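Local coordinates for protein alcohol dehydrogenase (Escherichia coli, PDB 5VM2) that is probably a zinc-family oxidoreductase that oxidises alcohol groups with NAD or NADP as acceptor, although its true substrate is not known, at residues A197-L202 and A227-F232; D239-T244 and K252-L257. One frame throughout, in Å; residues are numbered along the deposited sequence.

Contact 1. Residues A197-L202 and A227-F232; sequences AVVDVL and ARCQQF
The methyl of Ala197 sits over one face of the Phe232 ring. The CB of Ala197 lies 3.7 Å from the centroid of the Phe232 ring and 16° off the ring normal. This is a CH-pi contact over the face, displaced a little toward the rim. The nearest ring atom is CE1 of Phe232, 3.6 Å from CB of Ala197. The ring also reaches the backbone, with CZ of Phe232 at 3.6 Å from N of Ala197. CG of Phe232 stands trans to its N (chi1 167°), which carries the ring out to the strand with one face turned to Ala197.

The second meeting point is looser. CG2 of Val199 stands 4.2 Å from SG of Cys229, a plain apolar touch. Ala197 and Val199 are two apart on the strand, so both send their CB toward the helix. Cys229 and Phe232 are three apart on the helix, which brings them to nearly the same side of it. No hydrogen bond crosses the contact. Val198, between the two, turns to the other side of the sheet and packs on Ala209 of helix 203-211.

Ile173 of the adjoining strand 171-175 touches both Cys229 and Phe232, and Lys171 makes a cation-pi contact with Phe232. At the end of the strand, OD2 of Asp200 accepts from N of Leu202 at 2.9 Å, on its anti side and 30° out of the carboxylate plane. That closes an Asx turn just before helix 203-211.

Helix 225-232 thus covers one face of the parallel sheet and helix 203-211 the other. Helices on both faces of a parallel sheet with strand order 3-2-1-4-5-6 are the mark of the Rossmann fold, here the probable nucleotide-binding domain of the dehydrogenase.

Contact 2. Residues D239-T244 and K252-L257; sequences DIVFET and KQAPYL
With chi1 at -178°, Val241 turns CG1 to Ala254 and CG2 to Leu257. CG1 is anti to the backbone N of Val241, and CG2 is anti to the carbonyl carbon. One branch therefore goes to each partner.

The contact belongs to the Rossmann fold. Strand 238-243 is an inner strand of the parallel sheet, and the chain that follows it, through helix 248-253, folds back over one face. The nearest CA atoms across the contact are those of Val241 and Ala254, 6.5 Å apart. Both CB atoms point toward the opposite segment.

CG1 of Val241 meets CB of Ala254 at 4.0 Å, methyl to methyl. CG2 of Val241 meets the base of Leu257 and not its branched end. It lies against the carbonyl group and CB of that residue. All three touching residues are buried. The side chains meet by apolar contact, and no hydrogen bond crosses.

Neighbouring strands complete the surroundings. Leu175 of strand 171-175 touches both Val241 and Leu257, and Ile264 of strand 262-267 touches Ala254. Ile240 and Phe242 point away, and both pack on Met265.

Farther along the strand, OE1 of Glu243 is bonded to OG1 of Thr250, which ties the strand end to helix 248-253. N of Leu257 bonds to O of Ala254 at 2.9 Å, and CG2 of Val241 rests 3.9 Å from C of Leu257.

Both contacts lie on the same parallel sheet of the Rossmann-type domain, with centres about 11 Å apart. They come in series along the chain: contact 1 closes with helix 225-232, and strand 238-243 of contact 2 follows directly. Strands 195-200 and 238-243 are not neighbours in the sheet, because strand 171-175 runs between them. The covering segments, however, meet each other. CB of Cys229 packs on CD2 of Leu257 at 3.6 Å, and Leu175 of the strand between them also touches Val199. The two contacts therefore form one continuous apolar layer on a single face of what is probably the nucleotide-binding domain.

Contact 1. Residues A197-L202 and A227-F232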
ATOM      1  N   ALA A 197      -5.665 -15.122 -12.422  1.00 30.78           N
ATOM      2  CA  ALA A 197      -5.255 -16.196 -11.529  1.00 31.42           C
ATOM      3  C   ALA A 197      -4.441 -15.606 -10.387  1.00 30.09           C
ATOM      4  O   ALA A 197      -3.609 -14.721 -10.602  1.00 31.10           O
ATOM      5  CB  ALA A 197      -4.436 -17.253 -12.275  1.00 29.14           C
ATOM      6  N   VAL A 198      -4.702 -16.076  -9.170  1.00 29.77           N
ATOM      7  CA  VAL A 198      -4.017 -15.589  -7.976  1.00 28.63           C
ATOM      8  C   VAL A 198      -3.373 -16.773  -7.271  1.00 28.66           C
ATOM      9  O   VAL A 198      -4.035 -17.788  -7.017  1.00 28.34           O
ATOM     10  CB  VAL A 198      -4.977 -14.847  -7.029  1.00 29.89           C
ATOM     11  CG1 VAL A 198      -4.261 -14.476  -5.741  1.00 30.39           C
ATOM     12  CG2 VAL A 198      -5.543 -13.607  -7.709  1.00 32.49           C
ATOM     13  N   VAL A 199      -2.090 -16.635  -6.948  1.00 29.01           N
ATOM     14  CA  VAL A 199      -1.275 -17.701  -6.378  1.00 30.15           C
ATOM     15  C   VAL A 199      -0.819 -17.274  -4.991  1.00 30.90           C
ATOM     16  O   VAL A 199      -0.280 -16.174  -4.823  1.00 29.92           O
ATOM     17  CB  VAL A 199      -0.055 -18.008  -7.266  1.00 30.36           C
ATOM     18  CG1 VAL A 199       0.758 -19.151  -6.683  1.00 31.62           C
ATOM     19  CG2 VAL A 199      -0.489 -18.311  -8.696  1.00 31.26           C
ATOM     20  N   ASP A 200      -1.017 -18.146  -4.006  1.00 31.64           N
ATOM     21  CA  ASP A 200      -0.443 -17.949  -2.680  1.00 32.99           C
ATOM     22  C   ASP A 200      -0.262 -19.320  -2.037  1.00 35.20           C
ATOM     23  O   ASP A 200      -0.429 -20.355  -2.689  1.00 36.96           O
ATOM     24  CB  ASP A 200      -1.313 -17.017  -1.827  1.00 34.69           C
ATOM     25  CG  ASP A 200      -0.599 -16.544  -0.572  1.00 41.54           C
ATOM     26  OD1 ASP A 200      -0.387 -15.322  -0.425  1.00 43.66           O
ATOM     27  OD2 ASP A 200      -0.235 -17.399   0.261  1.00 44.80           O
ATOM     28  N   VAL A 201       0.059 -19.336  -0.744  1.00 35.33           N
ATOM     29  CA  VAL A 201       0.293 -20.575  -0.014  1.00 35.23           C
ATOM     30  C   VAL A 201      -0.607 -20.717   1.202  1.00 37.69           C
ATOM     31  O   VAL A 201      -0.530 -21.734   1.895  1.00 39.43           O
ATOM     32  CB  VAL A 201       1.773 -20.713   0.404  1.00 41.22           C
ATOM     33  CG1 VAL A 201       2.659 -20.867  -0.820  1.00 41.23           C
ATOM     34  CG2 VAL A 201       2.207 -19.520   1.258  1.00 41.24           C
ATOM     35  N   LEU A 202      -1.465 -19.738   1.482  1.00 38.24           N
ATOM     36  CA  LEU A 202      -2.339 -19.768   2.649  1.00 42.56           C
ATOM     37  C   LEU A 202      -3.786 -19.806   2.176  1.00 42.72           C
ATOM     38  O   LEU A 202      -4.221 -18.934   1.412  1.00 38.71           O
ATOM     39  CB  LEU A 202      -2.079 -18.564   3.554  1.00 44.89           C
ATOM     40  CG  LEU A 202      -0.737 -18.615   4.289  1.00 49.15           C
ATOM     41  CD1 LEU A 202      -0.417 -17.281   4.947  1.00 50.93           C
ATOM     42  CD2 LEU A 202      -0.719 -19.741   5.316  1.00 53.93           C
ATOM     43  N   ALA A 227       2.687 -25.488 -13.605  1.00 39.39           N
ATOM     44  CA  ALA A 227       1.768 -26.319 -14.379  1.00 41.28           C
ATOM     45  C   ALA A 227       0.352 -25.752 -14.354  1.00 39.86           C
ATOM     46  O   ALA A 227      -0.322 -25.685 -15.389  1.00 39.88           O
ATOM     47  CB  ALA A 227       1.784 -27.749 -13.843  1.00 42.76           C
ATOM     48  N   ARG A 228      -0.118 -25.340 -13.176  1.00 38.07           N
ATOM     49  CA  ARG A 228      -1.467 -24.792 -13.067  1.00 36.39           C
ATOM     50  C   ARG A 228      -1.607 -23.499 -13.860  1.00 36.13           C
ATOM     51  O   ARG A 228      -2.651 -23.248 -14.474  1.00 35.85           O
ATOM     52  CB  ARG A 228      -1.819 -24.564 -11.598  1.00 37.08           C
ATOM     53  CG  ARG A 228      -1.973 -25.852 -10.791  1.00 43.64           C
ATOM     54  CD  ARG A 228      -3.269 -26.588 -11.132  1.00 49.01           C
ATOM     55  NE  ARG A 228      -4.444 -25.744 -10.930  1.00 51.97           N
ATOM     56  CZ  ARG A 228      -5.133 -25.170 -11.914  1.00 53.46           C
ATOM     57  NH1 ARG A 228      -4.766 -25.348 -13.176  1.00 55.49           N
ATOM     58  NH2 ARG A 228      -6.185 -24.411 -11.634  1.00 51.50           N
ATOM     59  N   CYS A 229      -0.564 -22.663 -13.860  1.00 34.97           N
ATOM     60  CA  CYS A 229      -0.606 -21.425 -14.632  1.00 33.70           C
ATOM     61  C   CYS A 229      -0.551 -21.703 -16.130  1.00 34.13           C
ATOM     62  O   CYS A 229      -1.218 -21.022 -16.918  1.00 33.93           O
ATOM     63  CB  CYS A 229       0.546 -20.511 -14.212  1.00 35.15           C
ATOM     64  SG  CYS A 229       0.301 -19.690 -12.615  1.00 35.86           S
ATOM     65  N   GLN A 230       0.244 -22.694 -16.543  1.00 35.12           N
ATOM     66  CA  GLN A 230       0.297 -23.052 -17.956  1.00 40.89           C
ATOM     67  C   GLN A 230      -1.048 -23.582 -18.438  1.00 44.46           C
ATOM     68  O   GLN A 230      -1.465 -23.306 -19.570  1.00 41.17           O
ATOM     69  CB  GLN A 230       1.404 -24.078 -18.197  1.00 43.71           C
ATOM     70  CG  GLN A 230       2.805 -23.481 -18.207  1.00 44.65           C
ATOM     71  CD  GLN A 230       2.958 -22.383 -19.243  1.00 46.86           C
ATOM     72  OE1 GLN A 230       2.821 -21.199 -18.934  1.00 46.65           O
ATOM     73  NE2 GLN A 230       3.244 -22.772 -20.481  1.00 50.96           N
ATOM     74  N   GLN A 231      -1.740 -24.353 -17.596  1.00 43.70           N
ATOM     75  CA  GLN A 231      -3.112 -24.735 -17.911  1.00 46.20           C
ATOM     76  C   GLN A 231      -4.001 -23.501 -18.015  1.00 42.80           C
ATOM     77  O   GLN A 231      -4.775 -23.354 -18.968  1.00 43.99           O
ATOM     78  CB  GLN A 231      -3.647 -25.696 -16.851  1.00 52.42           C
ATOM     79  CG  GLN A 231      -5.127 -26.008 -16.999  1.00 60.07           C
ATOM     80  CD  GLN A 231      -5.682 -26.780 -15.818  1.00 65.54           C
ATOM     81  OE1 GLN A 231      -4.939 -27.418 -15.072  1.00 66.88           O
ATOM     82  NE2 GLN A 231      -6.997 -26.724 -15.642  1.00 68.31           N
ATOM     83  N   PHE A 232      -3.887 -22.597 -17.038  1.00 39.24           N
ATOM     84  CA  PHE A 232      -4.706 -21.388 -17.023  1.00 39.07           C
ATOM     85  C   PHE A 232      -4.524 -20.572 -18.299  1.00 41.32           C
ATOM     86  O   PHE A 232      -5.495 -20.031 -18.841  1.00 43.45           O
ATOM     87  CB  PHE A 232      -4.359 -20.566 -15.779  1.00 34.35           C
ATOM     88  CG  PHE A 232      -4.900 -19.163 -15.786  1.00 34.35           C
ATOM     89  CD1 PHE A 232      -4.037 -18.076 -15.809  1.00 34.40           C
ATOM     90  CD2 PHE A 232      -6.263 -18.926 -15.736  1.00 34.59           C
ATOM     91  CE1 PHE A 232      -4.529 -16.776 -15.805  1.00 33.62           C
ATOM     92  CE2 PHE A 232      -6.763 -17.632 -15.729  1.00 33.11           C
ATOM     93  CZ  PHE A 232      -5.901 -16.558 -15.760  1.00 33.43           C
TER

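Contact 2. Residues D239-T244 and K252-L257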
ATOM      1  N   ASP A 239      -0.452 -12.528 -20.137  1.00 25.44           N
ATOM      2  CA  ASP A 239      -0.102 -11.205 -20.654  1.00 26.64           C
ATOM      3  C   ASP A 239       0.672 -10.393 -19.620  1.00 25.97           C
ATOM      4  O   ASP A 239       1.637  -9.694 -19.957  1.00 25.84           O
ATOM      5  CB  ASP A 239      -1.364 -10.445 -21.061  1.00 28.32           C
ATOM      6  CG  ASP A 239      -2.071 -11.078 -22.237  1.00 31.71           C
ATOM      7  OD1 ASP A 239      -2.804 -12.067 -22.028  1.00 30.80           O
ATOM      8  OD2 ASP A 239      -1.887 -10.579 -23.365  1.00 32.68           O
ATOM      9  N   ILE A 240       0.249 -10.450 -18.362  1.00 26.33           N
ATOM     10  CA  ILE A 240       0.859  -9.672 -17.290  1.00 28.16           C
ATOM     11  C   ILE A 240       0.993 -10.577 -16.080  1.00 27.07           C
ATOM     12  O   ILE A 240       0.034 -11.258 -15.709  1.00 30.53           O
ATOM     13  CB  ILE A 240       0.022  -8.429 -16.926  1.00 28.91           C
ATOM     14  CG1 ILE A 240      -0.229  -7.540 -18.151  1.00 31.19           C
ATOM     15  CG2 ILE A 240       0.706  -7.648 -15.828  1.00 27.85           C
ATOM     16  CD1 ILE A 240      -1.456  -6.644 -18.011  1.00 32.75           C
ATOM     17  N   VAL A 241       2.174 -10.594 -15.471  1.00 28.39           N
ATOM     18  CA  VAL A 241       2.383 -11.267 -14.196  1.00 28.35           C
ATOM     19  C   VAL A 241       2.753 -10.202 -13.180  1.00 29.31           C
ATOM     20  O   VAL A 241       3.726  -9.458 -13.379  1.00 28.00           O
ATOM     21  CB  VAL A 241       3.475 -12.343 -14.273  1.00 26.17           C
ATOM     22  CG1 VAL A 241       3.600 -13.050 -12.923  1.00 23.73           C
ATOM     23  CG2 VAL A 241       3.173 -13.345 -15.377  1.00 27.16           C
ATOM     24  N   PHE A 242       1.976 -10.117 -12.110  1.00 28.64           N
ATOM     25  CA  PHE A 242       2.277  -9.235 -10.996  1.00 28.54           C
ATOM     26  C   PHE A 242       2.952 -10.045  -9.900  1.00 30.25           C
ATOM     27  O   PHE A 242       2.436 -11.089  -9.484  1.00 30.43           O
ATOM     28  CB  PHE A 242       1.008  -8.583 -10.444  1.00 25.89           C
ATOM     29  CG  PHE A 242       0.350  -7.632 -11.391  1.00 27.28           C
ATOM     30  CD1 PHE A 242      -0.619  -8.081 -12.280  1.00 28.66           C
ATOM     31  CD2 PHE A 242       0.698  -6.294 -11.398  1.00 26.90           C
ATOM     32  CE1 PHE A 242      -1.240  -7.201 -13.160  1.00 28.24           C
ATOM     33  CE2 PHE A 242       0.089  -5.410 -12.276  1.00 30.20           C
ATOM     34  CZ  PHE A 242      -0.883  -5.866 -13.158  1.00 28.88           C
ATOM     35  N   GLU A 243       4.105  -9.570  -9.442  1.00 31.87           N
ATOM     36  CA  GLU A 243       4.765 -10.115  -8.264  1.00 33.36           C
ATOM     37  C   GLU A 243       4.510  -9.161  -7.103  1.00 34.82           C
ATOM     38  O   GLU A 243       4.923  -7.998  -7.149  1.00 32.84           O
ATOM     39  CB  GLU A 243       6.261 -10.302  -8.512  1.00 38.87           C
ATOM     40  CG  GLU A 243       6.927 -11.272  -7.557  1.00 47.91           C
ATOM     41  CD  GLU A 243       7.116 -10.684  -6.174  1.00 56.23           C
ATOM     42  OE1 GLU A 243       6.946 -11.426  -5.187  1.00 60.47           O
ATOM     43  OE2 GLU A 243       7.430  -9.479  -6.077  1.00 58.95           O
ATOM     44  N   THR A 244       3.813  -9.646  -6.074  1.00 35.53           N
ATOM     45  CA  THR A 244       3.331  -8.780  -5.007  1.00 40.89           C
ATOM     46  C   THR A 244       3.733  -9.226  -3.609  1.00 49.08           C
ATOM     47  O   THR A 244       3.561  -8.444  -2.668  1.00 53.26           O
ATOM     48  CB  THR A 244       1.798  -8.663  -5.053  1.00 40.44           C
ATOM     49  OG1 THR A 244       1.212  -9.896  -4.615  1.00 44.05           O
ATOM     50  CG2 THR A 244       1.314  -8.354  -6.461  1.00 36.21           C
ATOM     51  N   LYS A 252      11.576 -15.127  -9.065  1.00 54.27           N
ATOM     52  CA  LYS A 252      12.249 -16.097  -9.923  1.00 53.01           C
ATOM     53  C   LYS A 252      11.254 -16.920 -10.735  1.00 49.13           C
ATOM     54  O   LYS A 252      11.602 -17.432 -11.806  1.00 49.43           O
ATOM     55  CB  LYS A 252      13.123 -17.006  -9.061  1.00 54.89           C
ATOM     56  CG  LYS A 252      14.081 -17.903  -9.814  1.00 57.65           C
ATOM     57  CD  LYS A 252      15.126 -18.451  -8.858  1.00 64.19           C
ATOM     58  CE  LYS A 252      15.919 -19.584  -9.483  1.00 69.75           C
ATOM     59  NZ  LYS A 252      16.693 -19.145 -10.667  1.00 70.89           N
ATOM     60  N   GLN A 253      10.020 -17.064 -10.239  1.00 46.07           N
ATOM     61  CA  GLN A 253       8.995 -17.835 -10.936  1.00 45.12           C
ATOM     62  C   GLN A 253       8.422 -17.087 -12.131  1.00 40.63           C
ATOM     63  O   GLN A 253       8.095 -17.711 -13.148  1.00 39.82           O
ATOM     64  CB  GLN A 253       7.852 -18.185  -9.980  1.00 48.80           C
ATOM     65  CG  GLN A 253       7.963 -19.531  -9.282  1.00 56.37           C
ATOM     66  CD  GLN A 253       6.766 -19.807  -8.383  1.00 60.02           C
ATOM     67  OE1 GLN A 253       5.890 -18.956  -8.220  1.00 59.00           O
ATOM     68  NE2 GLN A 253       6.730 -20.994  -7.789  1.00 65.30           N
ATOM     69  N   ALA A 254       8.288 -15.763 -12.022  1.00 37.54           N
ATOM     70  CA  ALA A 254       7.566 -14.998 -13.036  1.00 34.68           C
ATOM     71  C   ALA A 254       8.082 -15.192 -14.459  1.00 34.59           C
ATOM     72  O   ALA A 254       7.246 -15.218 -15.381  1.00 34.21           O
ATOM     73  CB  ALA A 254       7.575 -13.511 -12.662  1.00 32.10           C
ATOM     74  N   PRO A 255       9.394 -15.318 -14.721  1.00 33.64           N
ATOM     75  CA  PRO A 255       9.826 -15.596 -16.102  1.00 33.51           C
ATOM     76  C   PRO A 255       9.140 -16.794 -16.734  1.00 35.22           C
ATOM     77  O   PRO A 255       8.869 -16.786 -17.940  1.00 34.05           O
ATOM     78  CB  PRO A 255      11.335 -15.836 -15.947  1.00 36.48           C
ATOM     79  CG  PRO A 255      11.716 -15.042 -14.770  1.00 37.38           C
ATOM     80  CD  PRO A 255      10.550 -15.071 -13.834  1.00 36.66           C
ATOM     81  N   TYR A 256       8.856 -17.832 -15.950  1.00 36.56           N
ATOM     82  CA  TYR A 256       8.237 -19.044 -16.469  1.00 36.70           C
ATOM     83  C   TYR A 256       6.732 -18.912 -16.668  1.00 35.61           C
ATOM     84  O   TYR A 256       6.111 -19.841 -17.199  1.00 37.55           O
ATOM     85  CB  TYR A 256       8.548 -20.205 -15.523  1.00 37.05           C
ATOM     86  CG  TYR A 256      10.039 -20.436 -15.378  1.00 43.23           C
ATOM     87  CD1 TYR A 256      10.762 -19.832 -14.358  1.00 40.35           C
ATOM     88  CD2 TYR A 256      10.724 -21.237 -16.280  1.00 46.83           C
ATOM     89  CE1 TYR A 256      12.127 -20.032 -14.234  1.00 43.83           C
ATOM     90  CE2 TYR A 256      12.090 -21.447 -16.164  1.00 49.96           C
ATOM     91  CZ  TYR A 256      12.784 -20.842 -15.140  1.00 50.37           C
ATOM     92  OH  TYR A 256      14.138 -21.049 -15.024  1.00 56.03           O
ATOM     93  N   LEU A 257       6.136 -17.783 -16.278  1.00 32.96           N
ATOM     94  CA  LEU A 257       4.688 -17.622 -16.281  1.00 32.89           C
ATOM     95  C   LEU A 257       4.172 -16.620 -17.304  1.00 32.50           C
ATOM     96  O   LEU A 257       2.963 -16.605 -17.568  1.00 34.33           O
ATOM     97  CB  LEU A 257       4.204 -17.186 -14.889  1.00 30.82           C
ATOM     98  CG  LEU A 257       4.577 -18.102 -13.721  1.00 33.01           C
ATOM     99  CD1 LEU A 257       4.069 -17.522 -12.415  1.00 34.71           C
ATOM    100  CD2 LEU A 257       4.016 -19.492 -13.940  1.00 35.38           C
TER